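Local coordinates for chintase (Rhizomucor miehei, PDB 5YUQ), which hydrolyses chitin, a polymer of beta-1,4-linked N-acetylglucosamine, as a family 18 glycoside hydrolase whose active site forms a tunnel, at residues D10-K15 and S351-D356; I186-A191 and G205-S210; P196-P201 and I309-Y314; P233-V238 and S282-W287. All coordinates share one frame; numbering follows the deposited sequence.

The four contacts follow the loops at one end of a TIM barrel and the insertion between its last two strands. Contact 1 joins the loops after the first and last barrel strands, 4-9 and 346-350, which pair with each other. Contact 4, its centre 13 Å away, pairs strand 228-240 with the insertion; the two meet where Trp287 NE1 lies 2.9 Å from Asp356 OD2. Contacts 2 and 3, with centres 12 Å apart, both involve the loop between strand 175-178 and helix 211-220, and Ser210 packs against the backbone of 196-201. Contacts 1 and 2 lie 28 Å apart, centre to centre. Tyr235 and Arg237 of contact 4 reach Asp182, just after strand 175-178, which probably borders the substrate cleft, as in other family 18 chitinases.

Contact 1: D10-K15 and S351-D356; sequences DWDLPK and SLEMDD
Glu353 lays its aliphatic stem across the backbone of Asp12: CG of Glu353 is 3.4 Å from O of Asp12 and 3.7 Å from OD2 of Asp12. The two side chains cross at about a right angle, their carboxylate planes 53° apart. Next to them Pro14 wedges its ring atom CG against CB of Leu352, 4.0 Å away, while CA of Pro14 faces CB of Glu353. In Glu353, CG sits between the backbone N and the carbonyl carbon (chi1 87°) and the chain bends at chi2, which turns the carboxylate back over its own 3-10 turn. There OG of Ser351 donates to Glu353 OE1 at 2.8 Å from the syn side, and a water donates both to this OE1 and to Asp12 O, 2.7 Å from each. Leu352 and Pro14 also rest on Val8 of strand 4-9, so the loops after the first and last TIM-barrel strands meet here. A cis peptide precedes Ser351. With OE2 of Glu353 4.2 Å from OD2 of Asp12, each carboxylate probably raises the pKa of the other, and the water and Ser351 probably offset part of the negative charge at OE1.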
loop_
_atom_site.group_PDB
_atom_site.type_symbol
_atom_site.label_atom_id
_atom_site.label_comp_id
_atom_site.label_asym_id
_atom_site.label_seq_id
_atom_site.Cartn_x
_atom_site.Cartn_y
_atom_site.Cartn_z
ATOM N N ASP A 10 -3.437 11.309 -7.201
ATOM C CA ASP A 10 -4.132 12.395 -7.891
ATOM C C ASP A 10 -3.859 13.760 -7.268
ATOM O O ASP A 10 -3.784 14.771 -7.970
ATOM C CB ASP A 10 -5.631 12.113 -7.893
ATOM C CG ASP A 10 -6.405 13.083 -8.748
ATOM O OD1 ASP A 10 -6.494 12.851 -9.980
ATOM O OD2 ASP A 10 -6.938 14.067 -8.193
ATOM N N TRP A 11 -3.705 13.788 -5.947
ATOM C CA TRP A 11 -3.539 15.041 -5.218
ATOM C C TRP A 11 -2.099 15.552 -5.187
ATOM O O TRP A 11 -1.837 16.649 -4.696
ATOM C CB TRP A 11 -4.063 14.875 -3.786
ATOM C CG TRP A 11 -3.395 13.762 -3.020
ATOM C CD1 TRP A 11 -2.304 13.872 -2.217
ATOM C CD2 TRP A 11 -3.787 12.379 -2.979
ATOM N NE1 TRP A 11 -1.989 12.647 -1.675
ATOM C CE2 TRP A 11 -2.884 11.713 -2.129
ATOM C CE3 TRP A 11 -4.815 11.641 -3.579
ATOM C CZ2 TRP A 11 -2.974 10.343 -1.858
ATOM C CZ3 TRP A 11 -4.900 10.273 -3.313
ATOM C CH2 TRP A 11 -3.982 9.644 -2.466
ATOM N N ASP A 12 -1.166 14.762 -5.706
ATOM C CA ASP A 12 0.244 15.146 -5.686
ATOM C C ASP A 12 1.027 14.316 -6.697
ATOM O O ASP A 12 1.841 13.474 -6.316
ATOM C CB ASP A 12 0.817 14.960 -4.276
ATOM C CG ASP A 12 2.132 15.699 -4.065
ATOM O OD1 ASP A 12 2.553 16.477 -4.948
ATOM O OD2 ASP A 12 2.748 15.500 -3.001
ATOM N N LEU A 13 0.796 14.560 -7.987
ATOM C CA LEU A 13 1.498 13.812 -9.023
ATOM C C LEU A 13 2.970 14.187 -9.035
ATOM O O LEU A 13 3.339 15.313 -8.669
ATOM C CB LEU A 13 0.882 14.060 -10.404
ATOM C CG LEU A 13 -0.508 13.453 -10.613
ATOM C CD1 LEU A 13 -1.105 13.915 -11.936
ATOM C CD2 LEU A 13 -0.449 11.921 -10.566
ATOM N N PRO A 14 3.829 13.244 -9.441
ATOM C CA PRO A 14 5.255 13.575 -9.498
ATOM C C PRO A 14 5.495 14.662 -10.544
ATOM O O PRO A 14 4.792 14.692 -11.550
ATOM C CB PRO A 14 5.905 12.267 -9.957
ATOM C CG PRO A 14 4.892 11.196 -9.680
ATOM C CD PRO A 14 3.555 11.853 -9.851
ATOM N N LYS A 15 6.454 15.552 -10.305
ATOM C CA LYS A 15 6.740 16.609 -11.277
ATOM C C LYS A 15 7.328 16.021 -12.555
ATOM O O LYS A 15 7.133 16.554 -13.652
ATOM C CB LYS A 15 7.665 17.666 -10.673
ATOM C CG LYS A 15 7.027 18.436 -9.520
ATOM C CD LYS A 15 5.639 18.938 -9.904
ATOM C CE LYS A 15 5.043 19.856 -8.845
ATOM N NZ LYS A 15 4.892 19.201 -7.519
ATOM N N SER A 351 4.746 6.046 -2.539
ATOM C CA SER A 351 4.271 6.353 -3.883
ATOM C C SER A 351 5.347 7.211 -4.562
ATOM O O SER A 351 6.254 7.736 -3.902
ATOM C CB SER A 351 2.924 7.081 -3.836
ATOM O OG SER A 351 3.007 8.222 -2.993
ATOM N N LEU A 352 5.243 7.351 -5.879
ATOM C CA LEU A 352 6.361 7.801 -6.703
ATOM C C LEU A 352 6.871 9.203 -6.395
ATOM O O LEU A 352 8.072 9.464 -6.496
ATOM C CB LEU A 352 5.981 7.679 -8.184
ATOM C CG LEU A 352 7.114 7.887 -9.182
ATOM C CD1 LEU A 352 8.260 6.936 -8.887
ATOM C CD2 LEU A 352 6.604 7.681 -10.601
ATOM N N GLU A 353 5.974 10.102 -6.005
ATOM C CA GLU A 353 6.375 11.491 -5.810
ATOM C C GLU A 353 7.241 11.658 -4.563
ATOM O O GLU A 353 7.835 12.710 -4.353
ATOM C CB GLU A 353 5.144 12.407 -5.768
ATOM C CG GLU A 353 4.499 12.572 -4.396
ATOM C CD GLU A 353 3.770 11.342 -3.900
ATOM O OE1 GLU A 353 3.580 10.364 -4.665
ATOM O OE2 GLU A 353 3.357 11.354 -2.720
ATOM N N MET A 354 7.325 10.613 -3.777
ATOM C CA MET A 354 8.071 10.645 -2.528
ATOM C C MET A 354 9.574 10.463 -2.665
ATOM O O MET A 354 10.287 10.736 -1.774
ATOM C CB MET A 354 7.547 9.599 -1.507
ATOM C CG MET A 354 6.096 9.738 -1.203
ATOM S SD MET A 354 5.695 8.317 -0.071
ATOM C CE MET A 354 3.984 8.734 0.371
ATOM N N ASP A 355 9.990 9.979 -3.827
ATOM C CA ASP A 355 11.405 9.751 -4.081
ATOM C C ASP A 355 12.110 11.090 -4.239
ATOM O O ASP A 355 11.468 12.112 -4.510
ATOM C CB ASP A 355 11.587 8.917 -5.353
ATOM C CG ASP A 355 12.873 8.115 -5.345
ATOM O OD1 ASP A 355 13.709 8.280 -4.425
ATOM O OD2 ASP A 355 13.053 7.320 -6.273
ATOM N N ASP A 356 13.424 11.092 -4.056
ATOM C CA ASP A 356 14.193 12.317 -4.283
ATOM C C ASP A 356 14.436 12.553 -5.774
ATOM O O ASP A 356 14.046 11.746 -6.623
ATOM C CB ASP A 356 15.498 12.308 -3.471
ATOM C CG ASP A 356 16.420 11.158 -3.833
ATOM O OD1 ASP A 356 16.434 10.730 -5.012
ATOM O OD2 ASP A 356 17.166 10.698 -2.938
HETATM O O HOH W 1 2.259 10.881 -6.958
#

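Contact 2: I186-A191 and G205-S210; sequences IRDKNA and GVEPTS
Asp188 and Glu207 turn their carboxylates together by matching first torsions: in each, CG stands opposite the carbonyl carbon and beside the backbone N (chi1 -61° in Asp188, -63° in Glu207). A further bend at chi2 folds Glu207 back across the aspartate. The side chains cross at about a right angle with the carboxylate planes 53° apart, and OD1 of Asp188 comes to 2.6 Å from OE2 of Glu207, so close that one of the acids probably carries a proton. The other aspartate oxygen, OD2, is engaged by the backbone N of Gly185, whereas N of Glu207 is bonded to OD1 of Asn184. One backbone bond joins the segments, from Asn190 N to Gly205 O at 3.0 Å, and CB of Asp188 packs on the same carbonyl at 3.3 Å. Both segments belong to the long loop that leaves strand 175-178 of the TIM barrel and returns to helix 211-220, and the contact draws the two limbs of this excursion together. Gly205 has a positive phi, and its CA lies 3.7 Å from ND2 of Asn190, an amide held by the carbonyl of Thr204. Farther along, methyl CG1 of Val206 presses on O of Ala191 at 3.4 Å; this carbonyl oxygen is buried without a polar partner. Beyond Glu207 the chain makes an inverse gamma turn centred on Pro208 and reaches Ser210, the N-cap of helix 211-220. On the opposite limb, the backbone of Lys189 and Ala191 is bonded to Ile255 and Val253, and NZ of Lys189 reaches Gln257.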
loop_
_atom_site.group_PDB
_atom_site.type_symbol
_atom_site.label_atom_id
_atom_site.label_comp_id
_atom_site.label_asym_id
_atom_site.label_seq_id
_atom_site.Cartn_x
_atom_site.Cartn_y
_atom_site.Cartn_z
ATOM N N ILE A 186 0.558 3.232 16.443
ATOM C CA ILE A 186 0.060 3.443 17.826
ATOM C C ILE A 186 -0.821 2.362 18.425
ATOM O O ILE A 186 -1.049 2.384 19.591
ATOM C CB ILE A 186 -0.705 4.757 18.036
ATOM C CG1 ILE A 186 -1.956 4.851 17.151
ATOM C CG2 ILE A 186 0.197 5.917 17.773
ATOM C CD1 ILE A 186 -2.847 5.977 17.584
ATOM N N ARG A 187 -1.313 1.454 17.595
ATOM C CA ARG A 187 -2.122 0.367 18.130
ATOM C C ARG A 187 -1.235 -0.668 18.815
ATOM O O ARG A 187 -1.723 -1.600 19.448
ATOM C CB ARG A 187 -2.975 -0.282 17.032
ATOM C CG ARG A 187 -4.279 0.462 16.736
ATOM C CD ARG A 187 -4.873 0.066 15.381
ATOM N NE ARG A 187 -4.715 1.132 14.391
ATOM C CZ ARG A 187 -4.371 0.937 13.121
ATOM N NH1 ARG A 187 -4.146 -0.291 12.670
ATOM N NH2 ARG A 187 -4.252 1.971 12.297
ATOM N N ASP A 188 0.073 -0.482 18.697
ATOM C CA ASP A 188 1.044 -1.385 19.303
ATOM C C ASP A 188 1.750 -0.758 20.499
ATOM O O ASP A 188 2.003 0.449 20.522
ATOM C CB ASP A 188 2.081 -1.781 18.263
ATOM C CG ASP A 188 1.461 -2.500 17.105
ATOM O OD1 ASP A 188 1.048 -3.657 17.311
ATOM O OD2 ASP A 188 1.363 -1.913 16.010
ATOM N N LYS A 189 2.070 -1.592 21.484
ATOM C CA LYS A 189 2.763 -1.150 22.696
ATOM C C LYS A 189 4.195 -0.665 22.450
ATOM O O LYS A 189 4.658 0.272 23.104
ATOM C CB LYS A 189 2.771 -2.278 23.729
ATOM C CG LYS A 189 1.419 -2.534 24.393
ATOM C CD LYS A 189 1.266 -1.731 25.678
ATOM C CE LYS A 189 -0.098 -1.947 26.323
ATOM N NZ LYS A 189 -1.191 -1.333 25.515
ATOM N N ASN A 190 4.887 -1.308 21.513
ATOM C CA ASN A 190 6.267 -0.976 21.185
ATOM C C ASN A 190 6.365 -0.430 19.776
ATOM O O ASN A 190 5.511 -0.707 18.929
ATOM C CB ASN A 190 7.167 -2.216 21.295
ATOM C CG ASN A 190 7.306 -2.713 22.711
ATOM O OD1 ASN A 190 7.436 -1.920 23.643
ATOM N ND2 ASN A 190 7.291 -4.029 22.887
ATOM N N ALA A 191 7.415 0.341 19.522
ATOM C CA ALA A 191 7.746 0.711 18.155
ATOM C C ALA A 191 8.071 -0.550 17.367
ATOM O O ALA A 191 8.581 -1.525 17.914
ATOM C CB ALA A 191 8.934 1.651 18.143
ATOM N N GLY A 205 4.752 -6.975 21.448
ATOM C CA GLY A 205 4.285 -5.601 21.443
ATOM C C GLY A 205 4.236 -4.955 20.078
ATOM O O GLY A 205 4.085 -3.740 19.967
ATOM N N VAL A 206 4.371 -5.768 19.032
ATOM C CA VAL A 206 4.264 -5.274 17.663
ATOM C C VAL A 206 3.351 -6.221 16.895
ATOM O O VAL A 206 2.994 -7.289 17.398
ATOM C CB VAL A 206 5.630 -5.191 16.954
ATOM C CG1 VAL A 206 6.588 -4.262 17.718
ATOM C CG2 VAL A 206 6.239 -6.572 16.793
ATOM N N GLU A 207 2.974 -5.836 15.681
ATOM C CA GLU A 207 2.158 -6.714 14.845
ATOM C C GLU A 207 2.995 -7.889 14.373
ATOM O O GLU A 207 4.126 -7.713 13.941
ATOM C CB GLU A 207 1.617 -5.952 13.638
ATOM C CG GLU A 207 0.695 -4.806 14.009
ATOM C CD GLU A 207 -0.532 -5.262 14.772
ATOM O OE1 GLU A 207 -1.214 -6.202 14.313
ATOM O OE2 GLU A 207 -0.826 -4.684 15.840
ATOM N N PRO A 208 2.434 -9.101 14.445
ATOM C CA PRO A 208 3.181 -10.307 14.096
ATOM C C PRO A 208 3.160 -10.579 12.591
ATOM O O PRO A 208 2.751 -11.663 12.149
ATOM C CB PRO A 208 2.413 -11.397 14.844
ATOM C CG PRO A 208 1.004 -10.921 14.788
ATOM C CD PRO A 208 1.094 -9.415 14.959
ATOM N N THR A 209 3.600 -9.601 11.810
ATOM C CA THR A 209 3.677 -9.797 10.367
ATOM C C THR A 209 4.767 -8.941 9.739
ATOM O O THR A 209 5.414 -8.144 10.413
ATOM C CB THR A 209 2.301 -9.572 9.674
ATOM O OG1 THR A 209 2.379 -10.006 8.310
ATOM C CG2 THR A 209 1.901 -8.101 9.719
ATOM N N SER A 210 4.960 -9.126 8.441
ATOM C CA SER A 210 6.059 -8.523 7.713
ATOM C C SER A 210 5.851 -8.889 6.258
ATOM O O SER A 210 4.893 -9.595 5.925
ATOM C CB SER A 210 7.383 -9.114 8.178
ATOM O OG SER A 210 7.430 -10.509 7.883
#

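Contact 3: P196-P201 and I309-Y314; sequences PLYYSP and ISKTPY
Pro196 meets Ser310 carbon to carbon, CB of Pro196 lying 3.6 Å from CB of Ser310. The methyl CG2 of Thr312 is farther off, near CA of Pro196. Next in line, Leu197 N donates to Ser310 O at 2.9 Å with an angle of 162°; the donor lies in the carbonyl plane, on a lone pair. CB of Leu197 touches that oxygen too. Tyr198 follows, with CG beside the backbone N and anti to the carbonyl carbon (chi1 -58°): CB of Tyr198 sits 3.4 Å from Ile309 O, and the ring edge receives the stem of Lys311, CG of Lys311 being 3.8 Å from CD2 of Tyr198 in the ring plane. One face of the tyrosine is covered by its neighbour Leu197, whose CG stands 3.6 Å above the plane, near the rim. At Ser200 the contact thins to CB against the CG2 methyl of Ile309. The partner segment contains a G1 beta bulge, in which Lys311 and Thr312 both face Asp307 as strand 302-307 gives way to strand 312-317. The contact thereby fastens the loop ahead of helix 211-220 to a hairpin of the insertion domain, with Tyr338 of helix 329-341 packed on Leu197 and Tyr198. Lys311 offers its hydrocarbon stem to the tyrosine while its NZ forms a salt bridge with Asp308. Tyr198 N is buried with no polar partner. A single backbone bond joins the segments amid carbon and carbonyl packing.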
loop_
_atom_site.group_PDB
_atom_site.type_symbol
_atom_site.label_atom_id
_atom_site.label_comp_id
_atom_site.label_asym_id
_atom_site.label_seq_id
_atom_site.Cartn_x
_atom_site.Cartn_y
_atom_site.Cartn_z
ATOM N N PRO A 196 8.555 -3.947 7.819
ATOM C CA PRO A 196 9.554 -4.970 8.126
ATOM C C PRO A 196 9.581 -6.033 7.048
ATOM O O PRO A 196 8.520 -6.410 6.540
ATOM C CB PRO A 196 9.045 -5.582 9.429
ATOM C CG PRO A 196 7.564 -5.319 9.432
ATOM C CD PRO A 196 7.386 -4.010 8.717
ATOM N N LEU A 197 10.768 -6.507 6.694
ATOM C CA LEU A 197 10.861 -7.621 5.761
ATOM C C LEU A 197 10.606 -8.914 6.517
ATOM O O LEU A 197 10.008 -9.849 5.986
ATOM C CB LEU A 197 12.231 -7.635 5.089
ATOM C CG LEU A 197 12.449 -8.758 4.074
ATOM C CD1 LEU A 197 11.399 -8.709 2.985
ATOM C CD2 LEU A 197 13.843 -8.620 3.483
ATOM N N TYR A 198 11.038 -8.948 7.772
ATOM C CA TYR A 198 10.795 -10.098 8.643
ATOM C C TYR A 198 10.222 -9.681 9.986
ATOM O O TYR A 198 10.398 -8.539 10.427
ATOM C CB TYR A 198 12.091 -10.879 8.890
ATOM C CG TYR A 198 12.750 -11.391 7.643
ATOM C CD1 TYR A 198 12.278 -12.539 7.019
ATOM C CD2 TYR A 198 13.839 -10.742 7.088
ATOM C CE1 TYR A 198 12.873 -13.018 5.880
ATOM C CE2 TYR A 198 14.440 -11.219 5.944
ATOM C CZ TYR A 198 13.951 -12.359 5.347
ATOM O OH TYR A 198 14.541 -12.846 4.204
ATOM N N TYR A 199 9.542 -10.627 10.625
ATOM C CA TYR A 199 9.063 -10.489 11.987
ATOM C C TYR A 199 9.513 -11.706 12.770
ATOM O O TYR A 199 9.354 -12.835 12.314
ATOM C CB TYR A 199 7.539 -10.389 12.047
ATOM C CG TYR A 199 7.004 -10.702 13.424
ATOM C CD1 TYR A 199 7.111 -9.773 14.450
ATOM C CD2 TYR A 199 6.419 -11.931 13.707
ATOM C CE1 TYR A 199 6.645 -10.052 15.720
ATOM C CE2 TYR A 199 5.944 -12.222 14.983
ATOM C CZ TYR A 199 6.063 -11.274 15.982
ATOM O OH TYR A 199 5.602 -11.541 17.255
ATOM N N SER A 200 10.015 -11.455 13.952
ATOM C CA SER A 200 10.419 -12.536 14.824
ATOM C C SER A 200 9.491 -12.640 16.000
ATOM O O SER A 200 9.216 -11.714 16.657
ATOM C CB SER A 200 11.827 -12.326 15.367
ATOM O OG SER A 200 12.101 -13.144 16.453
ATOM N N PRO A 201 9.040 -13.924 16.243
ATOM C CA PRO A 201 8.144 -14.095 17.394
ATOM C C PRO A 201 8.706 -13.770 18.775
ATOM O O PRO A 201 8.001 -13.671 19.724
ATOM C CB PRO A 201 7.773 -15.590 17.342
ATOM C CG PRO A 201 7.980 -15.992 15.979
ATOM C CD PRO A 201 9.224 -15.286 15.584
ATOM N N ILE A 309 16.756 -7.552 12.527
ATOM C CA ILE A 309 15.602 -8.448 12.420
ATOM C C ILE A 309 14.723 -8.122 11.214
ATOM O O ILE A 309 14.443 -8.993 10.385
ATOM C CB ILE A 309 14.751 -8.445 13.705
ATOM C CG1 ILE A 309 15.471 -9.217 14.813
ATOM C CG2 ILE A 309 13.386 -9.063 13.442
ATOM C CD1 ILE A 309 14.814 -9.099 16.176
ATOM N N SER A 310 14.306 -6.862 11.104
ATOM C CA SER A 310 13.367 -6.449 10.063
ATOM C C SER A 310 14.061 -6.055 8.771
ATOM O O SER A 310 13.405 -5.885 7.748
ATOM C CB SER A 310 12.497 -5.285 10.550
ATOM O OG SER A 310 13.272 -4.118 10.742
ATOM N N LYS A 311 15.387 -5.927 8.825
ATOM C CA LYS A 311 16.196 -5.447 7.707
ATOM C C LYS A 311 15.763 -4.058 7.258
ATOM O O LYS A 311 15.599 -3.819 6.063
ATOM C CB LYS A 311 16.145 -6.408 6.508
ATOM C CG LYS A 311 16.338 -7.870 6.862
ATOM C CD LYS A 311 17.736 -8.122 7.397
ATOM C CE LYS A 311 17.873 -9.573 7.851
ATOM N NZ LYS A 311 19.169 -9.832 8.550
ATOM N N THR A 312 15.604 -3.141 8.215
ATOM C CA THR A 312 15.235 -1.756 7.909
ATOM C C THR A 312 15.997 -0.779 8.789
ATOM O O THR A 312 16.376 -1.123 9.911
ATOM C CB THR A 312 13.722 -1.496 8.110
ATOM O OG1 THR A 312 13.356 -1.788 9.466
ATOM C CG2 THR A 312 12.884 -2.363 7.174
ATOM N N PRO A 313 16.199 0.448 8.289
ATOM C CA PRO A 313 16.872 1.475 9.092
ATOM C C PRO A 313 15.878 2.133 10.030
ATOM O O PRO A 313 14.675 2.145 9.763
ATOM C CB PRO A 313 17.318 2.488 8.038
ATOM C CG PRO A 313 16.236 2.388 6.982
ATOM C CD PRO A 313 15.909 0.915 6.920
ATOM N N TYR A 314 16.378 2.677 11.129
ATOM C CA TYR A 314 15.541 3.507 11.964
ATOM C C TYR A 314 16.414 4.572 12.576
ATOM O O TYR A 314 17.637 4.453 12.576
ATOM C CB TYR A 314 14.808 2.689 13.034
ATOM C CG TYR A 314 15.694 2.007 14.050
ATOM C CD1 TYR A 314 16.299 0.785 13.771
ATOM C CD2 TYR A 314 15.895 2.564 15.302
ATOM C CE1 TYR A 314 17.092 0.152 14.709
ATOM C CE2 TYR A 314 16.683 1.941 16.241
ATOM C CZ TYR A 314 17.284 0.745 15.941
ATOM O OH TYR A 314 18.074 0.130 16.878
#

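Contact 4: P233-V238 and S282-W287; sequences PFYGRV and SGQYIW
OE1 of Gln284 lies over one face of the Tyr235 ring, the ring and amide planes 56° apart, while NE2 of Gln284 is hydrogen-bonded to OG1 of Thr266. CG of Gln284 approaches CD2 of Tyr235 at 4.1 Å. The guanidinium of Arg237 is met at its edge by Ser282 O, 2.9 Å from NE of Arg237 and only 3° out of plane; a bend at chi3 brings NE there. The ring of Tyr285 takes methyl CG1 of Val238 obliquely, 3.6 Å from CD2 of Tyr285. These side chains spring from two short antiparallel strands, with 143° between their N-to-C directions. Gly236 and Tyr285 form the hydrogen-bonded pair, with Gly236 N to Tyr285 O at 2.7 Å; Tyr235 with Ile286 and Arg237 with Gln284 are non-hydrogen-bonded pairs. Val238 N to Gly283 O and Trp287 N to Phe234 O continue the ladder at either end. Both OH of Tyr235 and NH2 of Arg237 reach OD1 of Asp182, in the loop after strand 175-178. On the other face Val238 and Tyr285 pack on Leu324 of strand 322-325. Strand 228-240 thus runs from the barrel into the insertion, while Trp287 begins helix 287-292 and leans on helix 360-363.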
loop_
_atom_site.group_PDB
_atom_site.type_symbol
_atom_site.label_atom_id
_atom_site.label_comp_id
_atom_site.label_asym_id
_atom_site.label_seq_id
_atom_site.Cartn_x
_atom_site.Cartn_y
_atom_site.Cartn_z
ATOM N N PRO A 233 7.345 0.949 0.686
ATOM C CA PRO A 233 7.061 2.367 0.914
ATOM C C PRO A 233 8.221 3.271 0.515
ATOM O O PRO A 233 9.386 2.884 0.663
ATOM C CB PRO A 233 6.872 2.421 2.431
ATOM C CG PRO A 233 7.849 1.395 2.937
ATOM C CD PRO A 233 7.861 0.285 1.898
ATOM N N PHE A 234 7.904 4.460 0.008
ATOM C CA PHE A 234 8.922 5.493 -0.216
ATOM C C PHE A 234 8.834 6.541 0.892
ATOM O O PHE A 234 9.179 7.711 0.698
ATOM C CB PHE A 234 8.751 6.155 -1.586
ATOM C CG PHE A 234 9.382 5.394 -2.733
ATOM C CD1 PHE A 234 9.749 4.060 -2.604
ATOM C CD2 PHE A 234 9.618 6.029 -3.943
ATOM C CE1 PHE A 234 10.338 3.372 -3.681
ATOM C CE2 PHE A 234 10.200 5.355 -5.011
ATOM C CZ PHE A 234 10.553 4.024 -4.882
ATOM N N TYR A 235 8.377 6.099 2.060
ATOM C CA TYR A 235 8.233 6.949 3.236
ATOM C C TYR A 235 8.511 6.108 4.466
ATOM O O TYR A 235 8.539 4.873 4.394
ATOM C CB TYR A 235 6.799 7.490 3.325
ATOM C CG TYR A 235 5.758 6.398 3.533
ATOM C CD1 TYR A 235 5.261 5.669 2.457
ATOM C CD2 TYR A 235 5.284 6.096 4.799
ATOM C CE1 TYR A 235 4.333 4.672 2.639
ATOM C CE2 TYR A 235 4.349 5.093 4.995
ATOM C CZ TYR A 235 3.876 4.389 3.909
ATOM O OH TYR A 235 2.944 3.382 4.059
ATOM N N GLY A 236 8.697 6.783 5.594
ATOM C CA GLY A 236 8.782 6.123 6.877
ATOM C C GLY A 236 7.731 6.698 7.805
ATOM O O GLY A 236 6.917 7.527 7.390
ATOM N N ARG A 237 7.739 6.260 9.055
ATOM C CA ARG A 237 6.784 6.776 10.036
ATOM C C ARG A 237 7.482 7.085 11.341
ATOM O O ARG A 237 8.361 6.336 11.772
ATOM C CB ARG A 237 5.659 5.770 10.282
ATOM C CG ARG A 237 4.784 6.103 11.490
ATOM C CD ARG A 237 3.460 5.335 11.483
ATOM N NE ARG A 237 2.676 5.671 10.298
ATOM C CZ ARG A 237 2.660 4.944 9.191
ATOM N NH1 ARG A 237 3.359 3.816 9.128
ATOM N NH2 ARG A 237 1.934 5.335 8.157
ATOM N N VAL A 238 7.106 8.200 11.964
ATOM C CA VAL A 238 7.598 8.498 13.297
ATOM C C VAL A 238 6.630 8.022 14.376
ATOM O O VAL A 238 5.411 8.053 14.198
ATOM C CB VAL A 238 7.915 10.005 13.495
ATOM C CG1 VAL A 238 9.101 10.412 12.635
ATOM C CG2 VAL A 238 6.693 10.866 13.201
ATOM N N SER A 282 -0.691 11.071 10.630
ATOM C CA SER A 282 -0.347 9.704 10.256
ATOM C C SER A 282 1.072 9.363 10.674
ATOM O O SER A 282 1.423 8.188 10.792
ATOM C CB SER A 282 -0.480 9.511 8.752
ATOM O OG SER A 282 0.469 10.299 8.059
ATOM N N GLY A 283 1.888 10.392 10.885
ATOM C CA GLY A 283 3.284 10.199 11.243
ATOM C C GLY A 283 4.166 10.008 10.032
ATOM O O GLY A 283 5.358 9.743 10.167
ATOM N N GLN A 284 3.577 10.165 8.852
ATOM C CA GLN A 284 4.283 9.957 7.591
ATOM C C GLN A 284 5.474 10.898 7.451
ATOM O O GLN A 284 5.399 12.086 7.766
ATOM C CB GLN A 284 3.319 10.130 6.420
ATOM C CG GLN A 284 3.963 9.995 5.047
ATOM C CD GLN A 284 2.956 10.148 3.924
ATOM O OE1 GLN A 284 2.351 9.170 3.481
ATOM N NE2 GLN A 284 2.769 11.386 3.459
ATOM N N TYR A 285 6.580 10.344 6.975
ATOM C CA TYR A 285 7.809 11.084 6.789
ATOM C C TYR A 285 8.346 10.610 5.445
ATOM O O TYR A 285 8.865 9.501 5.344
ATOM C CB TYR A 285 8.764 10.695 7.917
ATOM C CG TYR A 285 9.605 11.821 8.462
ATOM C CD1 TYR A 285 10.757 12.211 7.812
ATOM C CD2 TYR A 285 9.264 12.460 9.645
ATOM C CE1 TYR A 285 11.539 13.216 8.296
ATOM C CE2 TYR A 285 10.054 13.486 10.147
ATOM C CZ TYR A 285 11.187 13.851 9.460
ATOM O OH TYR A 285 11.990 14.864 9.932
ATOM N N ILE A 286 8.204 11.417 4.397
ATOM C CA ILE A 286 8.543 10.910 3.062
ATOM C C ILE A 286 10.042 10.926 2.802
ATOM O O ILE A 286 10.791 11.671 3.434
ATOM C CB ILE A 286 7.800 11.639 1.924
ATOM C CG1 ILE A 286 8.243 13.101 1.832
ATOM C CG2 ILE A 286 6.293 11.530 2.114
ATOM C CD1 ILE A 286 7.860 13.746 0.511
ATOM N N TRP A 287 10.485 10.092 1.872
ATOM C CA TRP A 287 11.908 9.961 1.611
ATOM C C TRP A 287 12.564 11.296 1.285
ATOM O O TRP A 287 13.687 11.554 1.727
ATOM C CB TRP A 287 12.181 8.970 0.486
ATOM C CG TRP A 287 13.633 8.952 0.136
ATOM C CD1 TRP A 287 14.228 9.545 -0.940
ATOM C CD2 TRP A 287 14.684 8.332 0.887
ATOM N NE1 TRP A 287 15.587 9.330 -0.903
ATOM C CE2 TRP A 287 15.891 8.584 0.207
ATOM C CE3 TRP A 287 14.720 7.582 2.067
ATOM C CZ2 TRP A 287 17.119 8.106 0.662
ATOM C CZ3 TRP A 287 15.938 7.111 2.521
ATOM C CH2 TRP A 287 17.122 7.376 1.821
#